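Long-range contact in leucine rich repeat and phosphatase domain containing protein (Entamoeba histolytica, PDB 3EMU), which has the fold of a dual-specificity phosphatase and is classed as a phosphoric monoester hydrolase, though whether it is catalytically active remains uncertain: residues Q12-G20 / A101-Y112. Sequence-based numbering, arbitrary orientation.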
ATOM      1  N   GLN A  12       8.074   7.797  -0.992  1.00 62.05           N
ATOM      2  CA  GLN A  12       7.148   8.342   0.000  1.00 62.59           C
ATOM      3  C   GLN A  12       5.880   8.779  -0.725  1.00 62.40           C
ATOM      4  O   GLN A  12       5.943   9.511  -1.747  1.00 61.34           O
ATOM      5  CB  GLN A  12       7.725   9.554   0.735  1.00 62.67           C
ATOM      6  CG  GLN A  12       6.679  10.043   1.744  1.00 66.66           C
ATOM      7  CD  GLN A  12       7.153  11.098   2.705  1.00 69.14           C
ATOM      8  OE1 GLN A  12       7.979  10.844   3.575  1.00 68.28           O
ATOM      9  NE2 GLN A  12       6.565  12.279   2.603  1.00 68.58           N
ATOM     10  N   ILE A  13       4.733   8.324  -0.227  1.00 61.52           N
ATOM     11  CA  ILE A  13       3.498   8.600  -0.986  1.00 62.09           C
ATOM     12  C   ILE A  13       2.774   9.869  -0.429  1.00 62.48           C
ATOM     13  O   ILE A  13       2.501  10.799  -1.159  1.00 61.43           O
ATOM     14  CB  ILE A  13       2.575   7.359  -1.084  1.00 62.15           C
ATOM     15  CG1 ILE A  13       3.281   6.218  -1.892  1.00 61.85           C
ATOM     16  CG2 ILE A  13       1.207   7.748  -1.669  1.00 59.95           C
ATOM     17  CD1 ILE A  13       3.756   6.639  -3.332  1.00 62.77           C
ATOM     18  N   ILE A  14       2.554   9.870   0.882  1.00 62.72           N
ATOM     19  CA  ILE A  14       2.113  11.010   1.665  1.00 64.14           C
ATOM     20  C   ILE A  14       2.889  10.741   2.945  1.00 64.79           C
ATOM     21  O   ILE A  14       3.540   9.705   3.077  1.00 64.11           O
ATOM     22  CB  ILE A  14       0.547  10.993   1.983  1.00 63.50           C
ATOM     23  CG1 ILE A  14       0.192   9.791   2.857  1.00 65.09           C
ATOM     24  CG2 ILE A  14      -0.315  11.045   0.690  1.00 61.31           C
ATOM     25  CD1 ILE A  14      -1.250   9.756   3.355  1.00 67.83           C
ATOM     26  N   GLN A  15       2.801  11.650   3.888  1.00 65.83           N
ATOM     27  CA  GLN A  15       3.578  11.550   5.103  1.00 67.28           C
ATOM     28  C   GLN A  15       3.288  10.270   5.865  1.00 66.53           C
ATOM     29  O   GLN A  15       2.136   9.856   5.985  1.00 65.67           O
ATOM     30  CB  GLN A  15       3.327  12.778   5.983  1.00 68.28           C
ATOM     31  CG  GLN A  15       4.034  12.710   7.314  1.00 73.33           C
ATOM     32  CD  GLN A  15       3.571  13.812   8.274  1.00 82.14           C
ATOM     33  OE1 GLN A  15       2.350  14.079   8.418  1.00 82.74           O
ATOM     34  NE2 GLN A  15       4.547  14.459   8.944  1.00 81.63           N
ATOM     35  N   TYR A  16       4.356   9.634   6.360  1.00 66.63           N
ATOM     36  CA  TYR A  16       4.286   8.312   7.041  1.00 66.34           C
ATOM     37  C   TYR A  16       4.076   7.063   6.145  1.00 64.52           C
ATOM     38  O   TYR A  16       4.141   5.945   6.636  1.00 65.00           O
ATOM     39  CB  TYR A  16       3.223   8.321   8.151  1.00 67.19           C
ATOM     40  CG  TYR A  16       3.388   9.436   9.146  1.00 72.21           C
ATOM     41  CD1 TYR A  16       4.626   9.675   9.758  1.00 77.70           C
ATOM     42  CD2 TYR A  16       2.317  10.271   9.464  1.00 75.74           C
ATOM     43  CE1 TYR A  16       4.794  10.711  10.663  1.00 80.74           C
ATOM     44  CE2 TYR A  16       2.464  11.297  10.361  1.00 80.05           C
ATOM     45  CZ  TYR A  16       3.702  11.519  10.962  1.00 83.28           C
ATOM     46  OH  TYR A  16       3.839  12.549  11.873  1.00 87.57           O
ATOM     47  N   ILE A  17       3.809   7.257   4.856  1.00 63.25           N
ATOM     48  CA  ILE A  17       3.459   6.166   3.950  1.00 61.74           C
ATOM     49  C   ILE A  17       4.508   6.033   2.840  1.00 60.69           C
ATOM     50  O   ILE A  17       4.737   6.964   2.025  1.00 59.09           O
ATOM     51  CB  ILE A  17       2.091   6.435   3.253  1.00 62.81           C
ATOM     52  CG1 ILE A  17       0.975   6.727   4.277  1.00 62.21           C
ATOM     53  CG2 ILE A  17       1.721   5.302   2.255  1.00 61.28           C
ATOM     54  CD1 ILE A  17       0.585   5.565   5.170  1.00 62.32           C
ATOM     55  N   HIS A  18       5.113   4.841   2.787  1.00 60.37           N
ATOM     56  CA  HIS A  18       6.171   4.575   1.813  1.00 58.81           C
ATOM     57  C   HIS A  18       5.849   3.301   1.050  1.00 58.17           C
ATOM     58  O   HIS A  18       5.372   2.307   1.604  1.00 57.94           O
ATOM     59  CB  HIS A  18       7.528   4.512   2.515  1.00 58.48           C
ATOM     60  CG  HIS A  18       7.869   5.744   3.317  1.00 59.15           C
ATOM     61  ND1 HIS A  18       8.782   6.696   2.885  1.00 58.08           N
ATOM     62  CD2 HIS A  18       7.467   6.148   4.551  1.00 58.38           C
ATOM     63  CE1 HIS A  18       8.925   7.629   3.812  1.00 57.28           C
ATOM     64  NE2 HIS A  18       8.126   7.331   4.825  1.00 58.90           N
ATOM     65  N   LEU A  19       6.094   3.374  -0.243  1.00 57.46           N
ATOM     66  CA  LEU A  19       5.836   2.294  -1.167  1.00 57.31           C
ATOM     67  C   LEU A  19       7.184   1.700  -1.693  1.00 57.13           C
ATOM     68  O   LEU A  19       8.053   2.442  -2.190  1.00 55.81           O
ATOM     69  CB  LEU A  19       5.026   2.851  -2.319  1.00 55.98           C
ATOM     70  CG  LEU A  19       4.524   1.867  -3.349  1.00 56.11           C
ATOM     71  CD1 LEU A  19       3.774   0.716  -2.682  1.00 56.64           C
ATOM     72  CD2 LEU A  19       3.667   2.630  -4.356  1.00 55.81           C
ATOM     73  N   GLY A  20       7.358   0.390  -1.541  1.00 56.92           N
ATOM     74  CA  GLY A  20       8.602  -0.255  -1.976  1.00 58.23           C
ATOM     75  C   GLY A  20       8.527  -1.731  -2.412  1.00 59.16           C
ATOM     76  O   GLY A  20       7.435  -2.317  -2.556  1.00 59.10           O
ATOM     77  N   ALA A 101       1.674  -4.141  -3.828  1.00 56.65           N
ATOM     78  CA  ALA A 101       1.861  -3.050  -2.869  1.00 57.17           C
ATOM     79  C   ALA A 101       1.145  -1.734  -3.325  1.00 57.56           C
ATOM     80  O   ALA A 101       0.504  -1.036  -2.498  1.00 57.49           O
ATOM     81  CB  ALA A 101       3.326  -2.797  -2.530  1.00 55.71           C
ATOM     82  N   PRO A 102       1.263  -1.387  -4.621  1.00 57.12           N
ATOM     83  CA  PRO A 102       0.556  -0.164  -5.044  1.00 57.22           C
ATOM     84  C   PRO A 102      -0.985  -0.268  -4.952  1.00 57.40           C
ATOM     85  O   PRO A 102      -1.624   0.734  -4.620  1.00 56.89           O
ATOM     86  CB  PRO A 102       1.009   0.029  -6.495  1.00 56.87           C
ATOM     87  CG  PRO A 102       2.398  -0.696  -6.552  1.00 57.20           C
ATOM     88  CD  PRO A 102       2.237  -1.861  -5.626  1.00 57.62           C
ATOM     89  N   ALA A 103      -1.547  -1.449  -5.239  1.00 56.72           N
ATOM     90  CA  ALA A 103      -2.984  -1.687  -5.103  1.00 57.93           C
ATOM     91  C   ALA A 103      -3.452  -1.414  -3.656  1.00 58.02           C
ATOM     92  O   ALA A 103      -4.472  -0.746  -3.451  1.00 59.05           O
ATOM     93  CB  ALA A 103      -3.369  -3.103  -5.545  1.00 55.89           C
ATOM     94  N   ILE A 104      -2.698  -1.901  -2.671  1.00 57.30           N
ATOM     95  CA  ILE A 104      -2.997  -1.622  -1.273  1.00 56.52           C
ATOM     96  C   ILE A 104      -2.945  -0.130  -0.955  1.00 57.09           C
ATOM     97  O   ILE A 104      -3.792   0.374  -0.200  1.00 56.82           O
ATOM     98  CB  ILE A 104      -2.073  -2.435  -0.282  1.00 56.46           C
ATOM     99  CG1 ILE A 104      -2.435  -3.908  -0.292  1.00 56.25           C
ATOM    100  CG2 ILE A 104      -2.157  -1.916   1.187  1.00 53.99           C
ATOM    101  CD1 ILE A 104      -3.857  -4.200   0.173  1.00 57.87           C
ATOM    102  N   VAL A 105      -1.925   0.561  -1.463  1.00 56.69           N
ATOM    103  CA  VAL A 105      -1.773   1.991  -1.208  1.00 56.51           C
ATOM    104  C   VAL A 105      -2.957   2.777  -1.806  1.00 56.83           C
ATOM    105  O   VAL A 105      -3.465   3.730  -1.200  1.00 56.29           O
ATOM    106  CB  VAL A 105      -0.383   2.543  -1.703  1.00 56.62           C
ATOM    107  CG1 VAL A 105      -0.342   4.059  -1.734  1.00 55.17           C
ATOM    108  CG2 VAL A 105       0.783   2.018  -0.809  1.00 57.23           C
ATOM    109  N   ILE A 106      -3.390   2.366  -2.994  1.00 56.82           N
ATOM    110  CA  ILE A 106      -4.572   2.918  -3.587  1.00 56.63           C
ATOM    111  C   ILE A 106      -5.842   2.738  -2.688  1.00 57.72           C
ATOM    112  O   ILE A 106      -6.527   3.723  -2.438  1.00 57.33           O
ATOM    113  CB  ILE A 106      -4.798   2.382  -4.992  1.00 56.17           C
ATOM    114  CG1 ILE A 106      -3.679   2.892  -5.928  1.00 55.25           C
ATOM    115  CG2 ILE A 106      -6.205   2.795  -5.510  1.00 54.07           C
ATOM    116  CD1 ILE A 106      -3.723   2.320  -7.361  1.00 50.97           C
ATOM    117  N   ALA A 107      -6.144   1.503  -2.256  1.00 56.77           N
ATOM    118  CA  ALA A 107      -7.250   1.234  -1.356  1.00 56.77           C
ATOM    119  C   ALA A 107      -7.209   2.167  -0.132  1.00 57.71           C
ATOM    120  O   ALA A 107      -8.238   2.782   0.257  1.00 57.91           O
ATOM    121  CB  ALA A 107      -7.242  -0.209  -0.924  1.00 55.70           C
ATOM    122  N   PHE A 108      -6.020   2.285   0.469  1.00 57.67           N
ATOM    123  CA  PHE A 108      -5.831   3.160   1.594  1.00 57.23           C
ATOM    124  C   PHE A 108      -6.215   4.632   1.340  1.00 58.37           C
ATOM    125  O   PHE A 108      -6.906   5.246   2.155  1.00 59.72           O
ATOM    126  CB  PHE A 108      -4.404   3.089   2.131  1.00 57.05           C
ATOM    127  CG  PHE A 108      -4.142   4.094   3.207  1.00 57.38           C
ATOM    128  CD1 PHE A 108      -4.671   3.902   4.516  1.00 56.27           C
ATOM    129  CD2 PHE A 108      -3.435   5.263   2.929  1.00 53.83           C
ATOM    130  CE1 PHE A 108      -4.491   4.849   5.524  1.00 50.85           C
ATOM    131  CE2 PHE A 108      -3.249   6.212   3.933  1.00 53.50           C
ATOM    132  CZ  PHE A 108      -3.788   6.004   5.234  1.00 52.46           C
ATOM    133  N   LEU A 109      -5.732   5.220   0.251  1.00 58.77           N
ATOM    134  CA  LEU A 109      -6.023   6.612  -0.075  1.00 58.92           C
ATOM    135  C   LEU A 109      -7.489   6.815  -0.502  1.00 59.09           C
ATOM    136  O   LEU A 109      -8.065   7.874  -0.242  1.00 59.52           O
ATOM    137  CB  LEU A 109      -5.135   7.065  -1.218  1.00 58.90           C
ATOM    138  CG  LEU A 109      -3.605   7.129  -1.065  1.00 58.80           C
ATOM    139  CD1 LEU A 109      -2.989   7.449  -2.462  1.00 56.20           C
ATOM    140  CD2 LEU A 109      -3.156   8.168  -0.046  1.00 54.71           C
ATOM    141  N   MET A 110      -8.067   5.837  -1.200  1.00 57.78           N
ATOM    142  CA  MET A 110      -9.484   5.870  -1.456  1.00 57.88           C
ATOM    143  C   MET A 110     -10.212   6.207  -0.119  1.00 59.66           C
ATOM    144  O   MET A 110     -11.005   7.151  -0.051  1.00 60.00           O
ATOM    145  CB  MET A 110      -9.977   4.545  -2.073  1.00 57.05           C
ATOM    146  CG  MET A 110      -9.495   4.288  -3.556  1.00 51.94           C
ATOM    147  SD  MET A 110      -9.743   2.646  -4.198  1.00 44.43           S
ATOM    148  CE  MET A 110     -11.523   2.462  -4.188  1.00 53.40           C
ATOM    149  N   TYR A 111      -9.875   5.487   0.951  1.00 59.72           N
ATOM    150  CA  TYR A 111     -10.555   5.598   2.230  1.00 59.88           C
ATOM    151  C   TYR A 111     -10.132   6.871   2.969  1.00 60.65           C
ATOM    152  O   TYR A 111     -10.970   7.652   3.452  1.00 59.42           O
ATOM    153  CB  TYR A 111     -10.174   4.377   3.069  1.00 59.81           C
ATOM    154  CG  TYR A 111     -10.706   4.337   4.472  1.00 59.78           C
ATOM    155  CD1 TYR A 111     -12.043   3.999   4.729  1.00 59.67           C
ATOM    156  CD2 TYR A 111      -9.877   4.618   5.558  1.00 61.25           C
ATOM    157  CE1 TYR A 111     -12.540   3.964   6.016  1.00 58.87           C
ATOM    158  CE2 TYR A 111     -10.364   4.580   6.889  1.00 60.32           C
ATOM    159  CZ  TYR A 111     -11.708   4.261   7.100  1.00 61.39           C
ATOM    160  OH  TYR A 111     -12.208   4.187   8.381  1.00 60.42           O
ATOM    161  N   TYR A 112      -8.813   7.071   3.041  1.00 60.18           N
ATOM    162  CA  TYR A 112      -8.212   8.097   3.860  1.00 60.59           C
ATOM    163  C   TYR A 112      -8.326   9.515   3.299  1.00 61.75           C
ATOM    164  O   TYR A 112      -8.206  10.490   4.054  1.00 62.20           O
ATOM    165  CB  TYR A 112      -6.741   7.791   4.020  1.00 60.89           C
ATOM    166  CG  TYR A 112      -6.059   8.505   5.144  1.00 61.79           C
ATOM    167  CD1 TYR A 112      -6.219   8.058   6.453  1.00 63.14           C
ATOM    168  CD2 TYR A 112      -5.210   9.582   4.901  1.00 62.69           C
ATOM    169  CE1 TYR A 112      -5.587   8.661   7.481  1.00 64.29           C
ATOM    170  CE2 TYR A 112      -4.567  10.220   5.941  1.00 65.60           C
ATOM    171  CZ  TYR A 112      -4.760   9.732   7.240  1.00 67.61           C
ATOM    172  OH  TYR A 112      -4.132  10.312   8.331  1.00 74.32           O
TER
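Leu19 lies over the first turn of helix 100-112, its CD1 methyl 3.5 Å from Ala101 CB and 3.8 Å from Val105 CG2. With CG anti to the backbone N (chi1 -174°), the two Leu19 methyls divide the turn between them: CD1 serves Ala101 and Val105, while CD2 reaches Pro102 CG, the two side chains crossing at about a right angle. Val105 is forked too, and its other methyl, CG1, meets Ile13 CG2 at 4.0 Å. One turn farther along the helix, Ile14 CD1 approaches the edge of the Phe108 ring near the ring plane, 4.1 Å from CE2. Ile17 CD1 comes to the same ring atom obliquely, also at 4.1 Å, so two isoleucine tips converge on one corner of the ring. With CG1 between the backbone N and carbonyl carbon (chi1 64°), Ile14 sends CD1 to Phe108 and CG2 to Leu109 CD2 (4.1 Å); the Ile14 and Leu109 side chains run past each other in opposite directions. Phe108 is backed by Tyr112, whose CB sits 3.6 Å above one ring face, and Ile80 and Ile84 of helix 68-85 also touch it.

Behind the first shell, a type II turn from Ile14 to Ile17 joins the two antiparallel strands. Ile13 and Ile14 form a classic beta bulge opposite Ile17, which turns both side chains toward the helix. Strand 17-21 then pairs with strand 89-94, whose Ile92 touches both Ile17 and Val105. The hairpin is thus the outer part of the mixed sheet, and the helix following strand 89-94 lies nearly along its strands. Ser94 OG bonds to Ala101 N, and a sulfate lies near Pro102, consistent with the family's phosphate-binding loop preceding this helix. Apolar, mostly buried contacts, rather than directed polar bonds, thus seat the helix start against the hairpin.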